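EreC (Klebsiella pneumoniae, PDB 6XCQ) probably hydrolyses the lactone ester of erythromycin and related macrolides, an esterase activity that underlies resistance to these antibiotics. Local coordinates at residues 309-312 against 313-317; 343-347 against 348-352; 377-380 against 381-384; 405-409 against 410-414. The protein carries 1 engineered substitution. All blocks are in the same frame, centred on the assembly; numbering follows the deposited sequence. Where two conformers were deposited one is given.

Overall arrangement
The four contacts follow one another along the chain, and contact 4, the hairpin 405-414, touches the other three: its centre lies 10 Å from the centre of contact 2, 11 Å from that of contact 1 and 12 Å from that of contact 3. Phe-317 packs on Ser-408 and Gln-409, Gly-347 O accepts from Arg-407 NH1, and Asp-377 pairs with Arg-405. Contacts 2 and 3 meet through Thr-344 and Glu-380, with centres 13 Å apart. Contact 1 does not touch contact 2 or contact 3. It begins at the engineered Asn-309, which replaces a histidine in this closed form of the enzyme.

Contact 1: 309-312 against 313-317; sequences NLQK and TPVSF. Engineered in segment 309-312: Asn-309 (natural residue His).
Gln-311 sends its extended side chain toward Thr-313, and NE2 makes two N-H contacts of unequal quality with that residue. The bond to Thr-313 OG1 spans 3.3 Å with an N-H...O angle of 141°, its acceptor tilted 27° out of the Gln-311 amide plane; the one to Thr-313 O is weak. What brings the amide there is the first torsion, which sets CG opposite the backbone N (chi1 -171°), after which the chain runs extended to CD. One methyl of Val-315, CG2, lies against the amide, 3.6 Å from Gln-311 CD, and so gives the polar group an apolar neighbour. The segment is the exit from helix 307-310: Gln-311 is the first residue to leave helical angles, and two residues after Thr-313 the chain enters strand 315-317 of a small antiparallel pair with 320-323. Thr-313 holds OG1 between its backbone N and carbonyl carbon, facing Gln-311, and that hydroxyl also hydrogen-bonds Thr-415 OG1. Its backbone N is buried here without a partner in the model. Lys-312 heads the other way, its NZ in a salt bridge with Asp-422, while Thr-313 packs on helix 417-420.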
loop_
_atom_site.group_PDB
_atom_site.type_symbol
_atom_site.label_atom_id
_atom_site.label_comp_id
_atom_site.label_asym_id
_atom_site.label_seq_id
_atom_site.Cartn_x
_atom_site.Cartn_y
_atom_site.Cartn_z
ATOM N N ASN A 309 -1.991 0.794 -7.532
ATOM C CA ASN A 309 -0.736 0.126 -7.191
ATOM C C ASN A 309 -0.776 -1.358 -7.542
ATOM O O ASN A 309 0.241 -1.923 -7.955
ATOM C CB ASN A 309 -0.401 0.260 -5.696
ATOM C CG ASN A 309 -0.319 1.698 -5.222
ATOM O OD1 ASN A 309 -1.123 2.130 -4.400
ATOM N ND2 ASN A 309 0.679 2.430 -5.702
ATOM N N LEU A 310 -1.930 -2.000 -7.372
ATOM C CA LEU A 310 -2.052 -3.428 -7.627
ATOM C C LEU A 310 -2.113 -3.758 -9.111
ATOM O O LEU A 310 -1.830 -4.903 -9.487
ATOM C CB LEU A 310 -3.310 -3.979 -6.953
ATOM C CG LEU A 310 -3.448 -3.870 -5.431
ATOM C CD1 LEU A 310 -4.784 -4.462 -5.040
ATOM C CD2 LEU A 310 -2.338 -4.615 -4.732
ATOM N N GLN A 311 -2.512 -2.792 -9.940
ATOM C CA GLN A 311 -2.685 -2.995 -11.378
ATOM C C GLN A 311 -1.435 -3.616 -11.988
ATOM O O GLN A 311 -0.318 -3.311 -11.573
ATOM C CB GLN A 311 -2.975 -1.640 -12.035
ATOM C CG GLN A 311 -3.394 -1.694 -13.492
ATOM C CD GLN A 311 -3.947 -0.371 -13.979
ATOM O OE1 GLN A 311 -4.798 0.251 -13.328
ATOM N NE2 GLN A 311 -3.461 0.073 -15.126
ATOM N N LYS A 312 -1.611 -4.518 -12.957
ATOM C CA LYS A 312 -0.457 -5.229 -13.510
ATOM C C LYS A 312 0.023 -4.654 -14.837
ATOM O O LYS A 312 0.990 -5.163 -15.402
ATOM C CB LYS A 312 -0.778 -6.724 -13.659
ATOM C CG LYS A 312 -1.214 -7.375 -12.338
ATOM C CD LYS A 312 -1.389 -8.896 -12.430
ATOM C CE LYS A 312 -2.595 -9.300 -13.249
ATOM N NZ LYS A 312 -2.884 -10.769 -13.090
ATOM N N THR A 313 -0.613 -3.603 -15.334
ATOM C CA THR A 313 -0.247 -2.936 -16.581
ATOM C C THR A 313 0.036 -1.469 -16.279
ATOM O O THR A 313 -0.342 -0.988 -15.195
ATOM C CB THR A 313 -1.384 -3.063 -17.595
ATOM O OG1 THR A 313 -2.546 -2.422 -17.050
ATOM C CG2 THR A 313 -1.672 -4.540 -17.919
ATOM N N PRO A 314 0.669 -0.720 -17.190
ATOM C CA PRO A 314 1.000 0.677 -16.885
ATOM C C PRO A 314 -0.229 1.524 -16.580
ATOM O O PRO A 314 -1.288 1.391 -17.211
ATOM C CB PRO A 314 1.707 1.155 -18.158
ATOM C CG PRO A 314 2.330 -0.078 -18.702
ATOM C CD PRO A 314 1.325 -1.160 -18.442
ATOM N N VAL A 315 -0.053 2.425 -15.616
ATOM C CA VAL A 315 -1.112 3.270 -15.083
ATOM C C VAL A 315 -0.937 4.675 -15.637
ATOM O O VAL A 315 0.150 5.262 -15.537
ATOM C CB VAL A 315 -1.071 3.290 -13.544
ATOM C CG1 VAL A 315 -2.118 4.256 -12.987
ATOM C CG2 VAL A 315 -1.261 1.878 -12.970
ATOM N N SER A 316 -1.985 5.208 -16.247
ATOM C CA SER A 316 -2.038 6.625 -16.594
ATOM C C SER A 316 -3.092 7.293 -15.724
ATOM O O SER A 316 -4.278 6.962 -15.820
ATOM C CB SER A 316 -2.365 6.848 -18.066
ATOM O OG SER A 316 -2.589 8.232 -18.276
ATOM N N PHE A 317 -2.660 8.236 -14.889
ATOM C CA PHE A 317 -3.554 8.848 -13.916
ATOM C C PHE A 317 -3.009 10.203 -13.481
ATOM O O PHE A 317 -1.793 10.371 -13.330
ATOM C CB PHE A 317 -3.721 7.918 -12.710
ATOM C CG PHE A 317 -4.675 8.425 -11.671
ATOM C CD1 PHE A 317 -6.032 8.211 -11.803
ATOM C CD2 PHE A 317 -4.209 9.086 -10.546
ATOM C CE1 PHE A 317 -6.913 8.661 -10.836
ATOM C CE2 PHE A 317 -5.084 9.543 -9.578
ATOM C CZ PHE A 317 -6.435 9.331 -9.724
#

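Contact 2: 343-347 against 348-352; sequences FTHLG and STVPE
His-345 and Val-350 meet across the bend that takes the chain out of the main mixed sheet and into a separate two-stranded antiparallel sheet. Strand 338-345 belongs to the first, strand 349-354 to the second, where it pairs with 365-370. No hydrogen bond joins 343-347 to 348-352, so the local contact rests on side-chain packing. The two side chains cross at about a right angle. Val-350 CG2 lies oblique to the imidazole, 3.6 Å from His-345 NE2, with the valine CB somewhat farther off. The neighbouring ring carbon, His-345 CE1, lies 3.6 Å from Thr-349 O, again obliquely to the ring. Both residues direct their CB toward the opposite segment. In His-345 the first torsion hangs CG between its own N and carbonyl carbon (chi1 69°), and the second, chi2 near 91°, turns ND1 to the bend and the NE2-CE1 side to the next strand. Val-350 places CG2 opposite its backbone N, and that branch is the one that reaches the imidazole.

Around this pair, His-345 also packs on Val-427 and Ala-430, and Val-350 on Ala-69. Arg-407 NH1 of the hairpin 405-414 donates to the carbonyl oxygens of both His-345 and Gly-347, tying the bend down from outside. The ring's rotation is probably held in part by a bond from within: Gly-347 N donates to His-345 ND1 over 2.9 Å, lying close to the imidazole plane, with an N-H...N angle of 139°, while Gly-347 CA sits in plane at the ring edge.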
loop_
_atom_site.group_PDB
_atom_site.type_symbol
_atom_site.label_atom_id
_atom_site.label_comp_id
_atom_site.label_asym_id
_atom_site.label_seq_id
_atom_site.Cartn_x
_atom_site.Cartn_y
_atom_site.Cartn_z
ATOM N N PHE A 343 -11.179 -3.025 -6.739
ATOM C CA PHE A 343 -12.465 -2.672 -6.134
ATOM C C PHE A 343 -12.962 -1.400 -6.796
ATOM O O PHE A 343 -12.224 -0.411 -6.849
ATOM C CB PHE A 343 -12.356 -2.393 -4.626
ATOM C CG PHE A 343 -12.166 -3.592 -3.762
ATOM C CD1 PHE A 343 -11.559 -4.750 -4.239
ATOM C CD2 PHE A 343 -12.532 -3.536 -2.427
ATOM C CE1 PHE A 343 -11.351 -5.852 -3.398
ATOM C CE2 PHE A 343 -12.332 -4.631 -1.587
ATOM C CZ PHE A 343 -11.743 -5.787 -2.080
ATOM N N THR A 344 -14.212 -1.392 -7.256
ATOM C CA THR A 344 -14.790 -0.158 -7.767
ATOM C C THR A 344 -16.225 -0.033 -7.243
ATOM O O THR A 344 -16.646 -0.784 -6.362
ATOM C CB THR A 344 -14.682 -0.094 -9.296
ATOM O OG1 THR A 344 -15.040 1.229 -9.726
ATOM C CG2 THR A 344 -15.580 -1.136 -9.963
ATOM N N HIS A 345 -16.976 0.943 -7.757
ATOM C CA HIS A 345 -18.273 1.247 -7.159
ATOM C C HIS A 345 -19.164 1.960 -8.160
ATOM O O HIS A 345 -18.697 2.526 -9.153
ATOM C CB HIS A 345 -18.119 2.124 -5.904
ATOM C CG HIS A 345 -17.664 3.512 -6.220
ATOM N ND1 HIS A 345 -18.544 4.550 -6.460
ATOM C CD2 HIS A 345 -16.419 4.026 -6.382
ATOM C CE1 HIS A 345 -17.861 5.648 -6.737
ATOM N NE2 HIS A 345 -16.567 5.357 -6.702
ATOM N N LEU A 346 -20.463 1.966 -7.849
ATOM C CA LEU A 346 -21.483 2.579 -8.692
ATOM C C LEU A 346 -22.045 3.871 -8.104
ATOM O O LEU A 346 -23.060 4.374 -8.600
ATOM C CB LEU A 346 -22.628 1.587 -8.948
ATOM C CG LEU A 346 -22.267 0.230 -9.543
ATOM C CD1 LEU A 346 -23.534 -0.551 -9.875
ATOM C CD2 LEU A 346 -21.411 0.387 -10.801
ATOM N N GLY A 347 -21.401 4.435 -7.085
ATOM C CA GLY A 347 -21.920 5.637 -6.460
ATOM C C GLY A 347 -21.746 6.868 -7.329
ATOM O O GLY A 347 -20.914 6.921 -8.233
ATOM N N SER A 348 -22.560 7.893 -7.047
ATOM C CA SER A 348 -22.475 9.123 -7.822
ATOM C C SER A 348 -21.366 10.031 -7.319
ATOM O O SER A 348 -20.906 10.899 -8.063
ATOM C CB SER A 348 -23.812 9.880 -7.793
ATOM O OG SER A 348 -24.119 10.281 -6.470
ATOM N N THR A 349 -20.915 9.831 -6.087
ATOM C CA THR A 349 -19.849 10.619 -5.499
ATOM C C THR A 349 -18.788 9.687 -4.930
ATOM O O THR A 349 -19.003 8.482 -4.758
ATOM C CB THR A 349 -20.378 11.541 -4.393
ATOM O OG1 THR A 349 -20.902 10.739 -3.330
ATOM C CG2 THR A 349 -21.496 12.460 -4.915
ATOM N N VAL A 350 -17.639 10.269 -4.608
ATOM C CA VAL A 350 -16.511 9.517 -4.067
ATOM C C VAL A 350 -15.682 10.481 -3.227
ATOM O O VAL A 350 -15.628 11.683 -3.544
ATOM C CB VAL A 350 -15.705 8.870 -5.211
ATOM C CG1 VAL A 350 -14.958 9.936 -6.059
ATOM C CG2 VAL A 350 -14.766 7.823 -4.707
ATOM N N PRO A 351 -15.079 10.037 -2.125
ATOM C CA PRO A 351 -14.124 10.906 -1.427
ATOM C C PRO A 351 -12.912 11.134 -2.309
ATOM O O PRO A 351 -12.360 10.199 -2.893
ATOM C CB PRO A 351 -13.760 10.115 -0.161
ATOM C CG PRO A 351 -14.739 8.997 -0.080
ATOM C CD PRO A 351 -15.208 8.725 -1.464
ATOM N N GLU A 352 -12.511 12.382 -2.420
ATOM C CA GLU A 352 -11.358 12.743 -3.220
ATOM C C GLU A 352 -10.392 13.531 -2.348
ATOM O O GLU A 352 -10.794 14.165 -1.366
ATOM C CB GLU A 352 -11.791 13.561 -4.450
ATOM C CG GLU A 352 -10.650 14.019 -5.378
ATOM C CD GLU A 352 -9.866 12.865 -5.980
ATOM O OE1 GLU A 352 -9.044 12.268 -5.245
ATOM O OE2 GLU A 352 -10.069 12.564 -7.188
#

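Contact 3: 377-380 against 381-384; sequences DSME and QYII
Ser-378 and Gln-381 meet at the first turn of helix 379-387, where the backbone bonds Tyr-382 N to Ser-378 O, Ile-383 N to Met-379 O and Ile-384 N to Glu-380 O bring in the regular i to i+4 pattern. Ser-378 is the N-cap. Its OG accepts from Gln-381 N at 3.0 Å, with an N-H...O angle of 148°, and so satisfies an amide that the helix itself supplies with only a weak bond, to Ser-378 O. The serine torsion (chi1 77°) turns the hydroxyl toward the helix, where it also comes 3.5 Å from Gln-381 CB. The same OG is hydrogen-bonded to Arg-375 O, which fixes the cap from the preceding loop.

On another side of the turn, Met-379 and Tyr-382 run side by side and point the same way. Each has CG opposite its backbone N, and Met-379 then bends at chi2 and chi3, bringing its sulfur to the tyrosine. Met-379 SD lies 4.1 Å from Tyr-382 CD2 and 5.0 Å from the ring centroid, 51° off the ring normal, an oblique Met-aromatic contact. Ile-383 CG1 lies 3.3 Å from Met-379 O.

The Glu-380 carboxylate is engaged outside the turn: OE2 bonds Thr-344 OG1 and the backbone N of Arg-407. Met-379 packs on Met-406 of strand 405-408 and Ile-424 of strand 423-427, while Ile-383 rests on Cys-393 and Thr-395 of strand 392-396, so the helix start packs on both the hairpin and the main sheet.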
loop_
_atom_site.group_PDB
_atom_site.type_symbol
_atom_site.label_atom_id
_atom_site.label_comp_id
_atom_site.label_asym_id
_atom_site.label_seq_id
_atom_site.Cartn_x
_atom_site.Cartn_y
_atom_site.Cartn_z
ATOM N N ASP A 377 -18.053 1.754 -22.408
ATOM C CA ASP A 377 -16.841 0.941 -22.315
ATOM C C ASP A 377 -16.206 1.036 -20.932
ATOM O O ASP A 377 -14.980 1.019 -20.796
ATOM C CB ASP A 377 -15.843 1.332 -23.398
ATOM C CG ASP A 377 -15.485 2.802 -23.373
ATOM O OD1 ASP A 377 -15.852 3.522 -22.414
ATOM O OD2 ASP A 377 -14.822 3.240 -24.331
ATOM N N SER A 378 -17.015 1.149 -19.883
ATOM C CA SER A 378 -16.484 1.149 -18.529
ATOM C C SER A 378 -16.729 -0.197 -17.848
ATOM O O SER A 378 -17.654 -0.940 -18.193
ATOM C CB SER A 378 -17.087 2.293 -17.718
ATOM O OG SER A 378 -18.403 2.003 -17.307
ATOM N N MET A 379 -15.851 -0.538 -16.905
ATOM C CA MET A 379 -16.084 -1.740 -16.108
ATOM C C MET A 379 -17.372 -1.606 -15.301
ATOM O O MET A 379 -18.089 -2.588 -15.083
ATOM C CB MET A 379 -14.893 -2.001 -15.187
ATOM C CG MET A 379 -15.069 -3.214 -14.267
ATOM S SD MET A 379 -15.338 -4.799 -15.112
ATOM C CE MET A 379 -13.913 -4.873 -16.144
ATOM N N GLU A 380 -17.671 -0.390 -14.847
ATOM C CA GLU A 380 -18.902 -0.145 -14.103
ATOM C C GLU A 380 -20.133 -0.503 -14.926
ATOM O O GLU A 380 -21.105 -1.052 -14.394
ATOM C CB GLU A 380 -18.953 1.323 -13.661
ATOM C CG GLU A 380 -17.906 1.669 -12.571
ATOM C CD GLU A 380 -16.473 1.797 -13.091
ATOM O OE1 GLU A 380 -16.288 2.047 -14.304
ATOM O OE2 GLU A 380 -15.527 1.663 -12.271
ATOM N N GLN A 381 -20.116 -0.198 -16.227
ATOM C CA GLN A 381 -21.282 -0.517 -17.043
ATOM C C GLN A 381 -21.424 -2.015 -17.220
ATOM O O GLN A 381 -22.547 -2.549 -17.232
ATOM C CB GLN A 381 -21.192 0.159 -18.408
ATOM C CG GLN A 381 -22.432 -0.104 -19.264
ATOM C CD GLN A 381 -23.667 0.540 -18.676
ATOM O OE1 GLN A 381 -23.699 1.743 -18.458
ATOM N NE2 GLN A 381 -24.688 -0.264 -18.411
ATOM N N TYR A 382 -20.294 -2.704 -17.380
ATOM C CA TYR A 382 -20.304 -4.159 -17.469
ATOM C C TYR A 382 -20.924 -4.778 -16.225
ATOM O O TYR A 382 -21.732 -5.707 -16.320
ATOM C CB TYR A 382 -18.873 -4.654 -17.656
ATOM C CG TYR A 382 -18.703 -6.152 -17.784
ATOM C CD1 TYR A 382 -18.770 -6.776 -19.026
ATOM C CD2 TYR A 382 -18.439 -6.936 -16.666
ATOM C CE1 TYR A 382 -18.596 -8.140 -19.148
ATOM C CE2 TYR A 382 -18.260 -8.298 -16.778
ATOM C CZ TYR A 382 -18.334 -8.894 -18.018
ATOM O OH TYR A 382 -18.158 -10.249 -18.124
ATOM N N ILE A 383 -20.537 -4.283 -15.045
ATOM C CA ILE A 383 -21.152 -4.721 -13.792
ATOM C C ILE A 383 -22.657 -4.512 -13.841
ATOM O O ILE A 383 -23.437 -5.395 -13.462
ATOM C CB ILE A 383 -20.533 -3.969 -12.597
ATOM C CG1 ILE A 383 -19.063 -4.349 -12.418
ATOM C CG2 ILE A 383 -21.330 -4.234 -11.321
ATOM C CD1 ILE A 383 -18.842 -5.797 -12.127
ATOM N N ILE A 384 -23.089 -3.335 -14.305
ATOM C CA ILE A 384 -24.524 -3.063 -14.404
ATOM C C ILE A 384 -25.196 -4.062 -15.340
ATOM O O ILE A 384 -26.266 -4.599 -15.030
ATOM C CB ILE A 384 -24.773 -1.611 -14.858
ATOM C CG1 ILE A 384 -24.319 -0.622 -13.782
ATOM C CG2 ILE A 384 -26.241 -1.392 -15.135
ATOM C CD1 ILE A 384 -24.277 0.821 -14.274
#

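Contact 4: 405-409 against 410-414; sequences RMRSQ and SASVE
Arg-405 and Glu-414 close the open end of a beta hairpin with a salt bridge, Arg-405 NH1 to Glu-414 OE1 at 3.0 Å. As a hydrogen bond it is weak, with an N-H...O angle of 129°; the guanidinium and carboxylate planes stand 77° apart. A water in the plane of the guanidinium edge takes a bond from Arg-405 NH2 and donates one to the same OE1. Further in, Met-406 and Val-413 form a hydrogen-bonded antiparallel pair, with both bonds at 2.9 Å, Met-406 N to Val-413 O and Val-413 N to Met-406 O. Ser-408 and Ala-411 form the next such pair, flanking a type II' turn with Gln-409 and Ser-410 at its corners. A second water donates to Gln-409 O and Ala-411 O across the turn. On the Met-406 face, Ser-408 CB lies 3.7 Å from Val-413 CG1, the branch set opposite the valine's carbonyl carbon (chi1 -54°).

The second shell positions these groups. Asp-377 takes Arg-405 NE in a salt bridge, Asp-372 accepts from Ser-412 OG through OD2, and Glu-352 binds Ser-410 OG. His-306 NE2 and the backbone N of His-70 both hydrogen-bond Gln-409 OE1. Phe-317 of strand 315-317 covers Ser-408 and Val-413, while Met-406 packs against strand 338-345 and helix 379-387, so one face of the hairpin meets both the small sheet and the main one.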
loop_
_atom_site.group_PDB
_atom_site.type_symbol
_atom_site.label_atom_id
_atom_site.label_comp_id
_atom_site.label_asym_id
_atom_site.label_seq_id
_atom_site.Cartn_x
_atom_site.Cartn_y
_atom_site.Cartn_z
ATOM N N ARG A 405 -12.196 0.964 -19.326
ATOM C CA ARG A 405 -11.864 1.963 -18.328
ATOM C C ARG A 405 -12.549 1.617 -17.013
ATOM O O ARG A 405 -13.562 0.911 -16.988
ATOM C CB ARG A 405 -12.228 3.389 -18.800
ATOM C CG ARG A 405 -13.677 3.630 -19.184
ATOM C CD ARG A 405 -13.829 4.969 -19.926
ATOM N NE ARG A 405 -13.675 4.820 -21.371
ATOM C CZ ARG A 405 -12.623 5.245 -22.062
ATOM N NH1 ARG A 405 -11.623 5.859 -21.448
ATOM N NH2 ARG A 405 -12.570 5.056 -23.371
ATOM N N MET A 406 -11.954 2.082 -15.909
ATOM C CA MET A 406 -12.498 1.838 -14.580
ATOM C C MET A 406 -12.265 3.074 -13.727
ATOM O O MET A 406 -11.247 3.754 -13.870
ATOM C CB MET A 406 -11.857 0.598 -13.924
ATOM C CG MET A 406 -12.446 0.225 -12.559
ATOM S SD MET A 406 -12.022 -1.480 -12.101
ATOM C CE MET A 406 -10.241 -1.417 -12.282
ATOM N N ARG A 407 -13.205 3.349 -12.825
ATOM C CA ARG A 407 -13.072 4.511 -11.960
ATOM C C ARG A 407 -11.811 4.398 -11.104
ATOM O O ARG A 407 -11.405 3.315 -10.689
ATOM C CB ARG A 407 -14.300 4.654 -11.066
ATOM C CG ARG A 407 -15.578 5.009 -11.864
ATOM C CD ARG A 407 -16.794 4.944 -10.993
ATOM N NE ARG A 407 -17.808 5.909 -11.421
ATOM C CZ ARG A 407 -18.986 6.062 -10.837
ATOM N NH1 ARG A 407 -19.321 5.296 -9.807
ATOM N NH2 ARG A 407 -19.819 6.998 -11.273
ATOM N N SER A 408 -11.196 5.539 -10.841
ATOM C CA SER A 408 -10.047 5.584 -9.951
ATOM C C SER A 408 -10.051 6.982 -9.353
ATOM O O SER A 408 -9.957 7.964 -10.095
ATOM C CB SER A 408 -8.758 5.283 -10.725
ATOM O OG SER A 408 -7.604 5.481 -9.931
ATOM N N GLN A 409 -10.214 7.074 -8.038
ATOM C CA GLN A 409 -10.475 8.364 -7.361
ATOM C C GLN A 409 -11.712 8.972 -8.031
ATOM O O GLN A 409 -12.667 8.238 -8.322
ATOM C CB GLN A 409 -9.234 9.244 -7.381
ATOM C CG GLN A 409 -8.046 8.684 -6.598
ATOM C CD GLN A 409 -8.369 8.410 -5.143
ATOM O OE1 GLN A 409 -8.176 7.297 -4.670
ATOM N NE2 GLN A 409 -8.831 9.443 -4.410
ATOM N N SER A 410 -11.728 10.274 -8.318
ATOM C CA SER A 410 -12.844 10.889 -9.028
ATOM C C SER A 410 -12.667 10.858 -10.540
ATOM O O SER A 410 -13.467 11.466 -11.253
ATOM C CB SER A 410 -13.060 12.335 -8.560
ATOM O OG SER A 410 -11.933 13.145 -8.818
ATOM N N ALA A 411 -11.664 10.133 -11.041
ATOM C CA ALA A 411 -11.433 10.004 -12.474
ATOM C C ALA A 411 -11.588 8.547 -12.901
ATOM O O ALA A 411 -12.337 7.799 -12.267
ATOM C CB ALA A 411 -10.041 10.541 -12.837
ATOM N N SER A 412 -10.913 8.150 -13.988
ATOM C CA SER A 412 -10.824 6.758 -14.427
ATOM C C SER A 412 -9.430 6.473 -14.980
ATOM O O SER A 412 -8.697 7.382 -15.360
ATOM C CB SER A 412 -11.873 6.398 -15.501
ATOM O OG SER A 412 -13.202 6.489 -15.009
ATOM N N VAL A 413 -9.065 5.195 -15.012
ATOM C CA VAL A 413 -7.892 4.735 -15.742
ATOM C C VAL A 413 -8.394 3.896 -16.907
ATOM O O VAL A 413 -9.476 3.309 -16.846
ATOM C CB VAL A 413 -6.898 3.926 -14.870
ATOM C CG1 VAL A 413 -6.499 4.720 -13.640
ATOM C CG2 VAL A 413 -7.484 2.580 -14.478
ATOM N N GLU A 414 -7.613 3.848 -17.978
ATOM C CA GLU A 414 -7.928 3.023 -19.136
ATOM C C GLU A 414 -6.787 2.057 -19.388
ATOM O O GLU A 414 -5.618 2.446 -19.350
ATOM C CB GLU A 414 -8.166 3.875 -20.382
ATOM C CG GLU A 414 -8.218 3.051 -21.666
ATOM C CD GLU A 414 -8.927 3.762 -22.822
ATOM O OE1 GLU A 414 -9.061 5.013 -22.764
ATOM O OE2 GLU A 414 -9.348 3.059 -23.782
HETATM O O HOH W 1 -10.631 5.471 -25.464
HETATM O O HOH W 2 -14.230 8.193 -10.556
#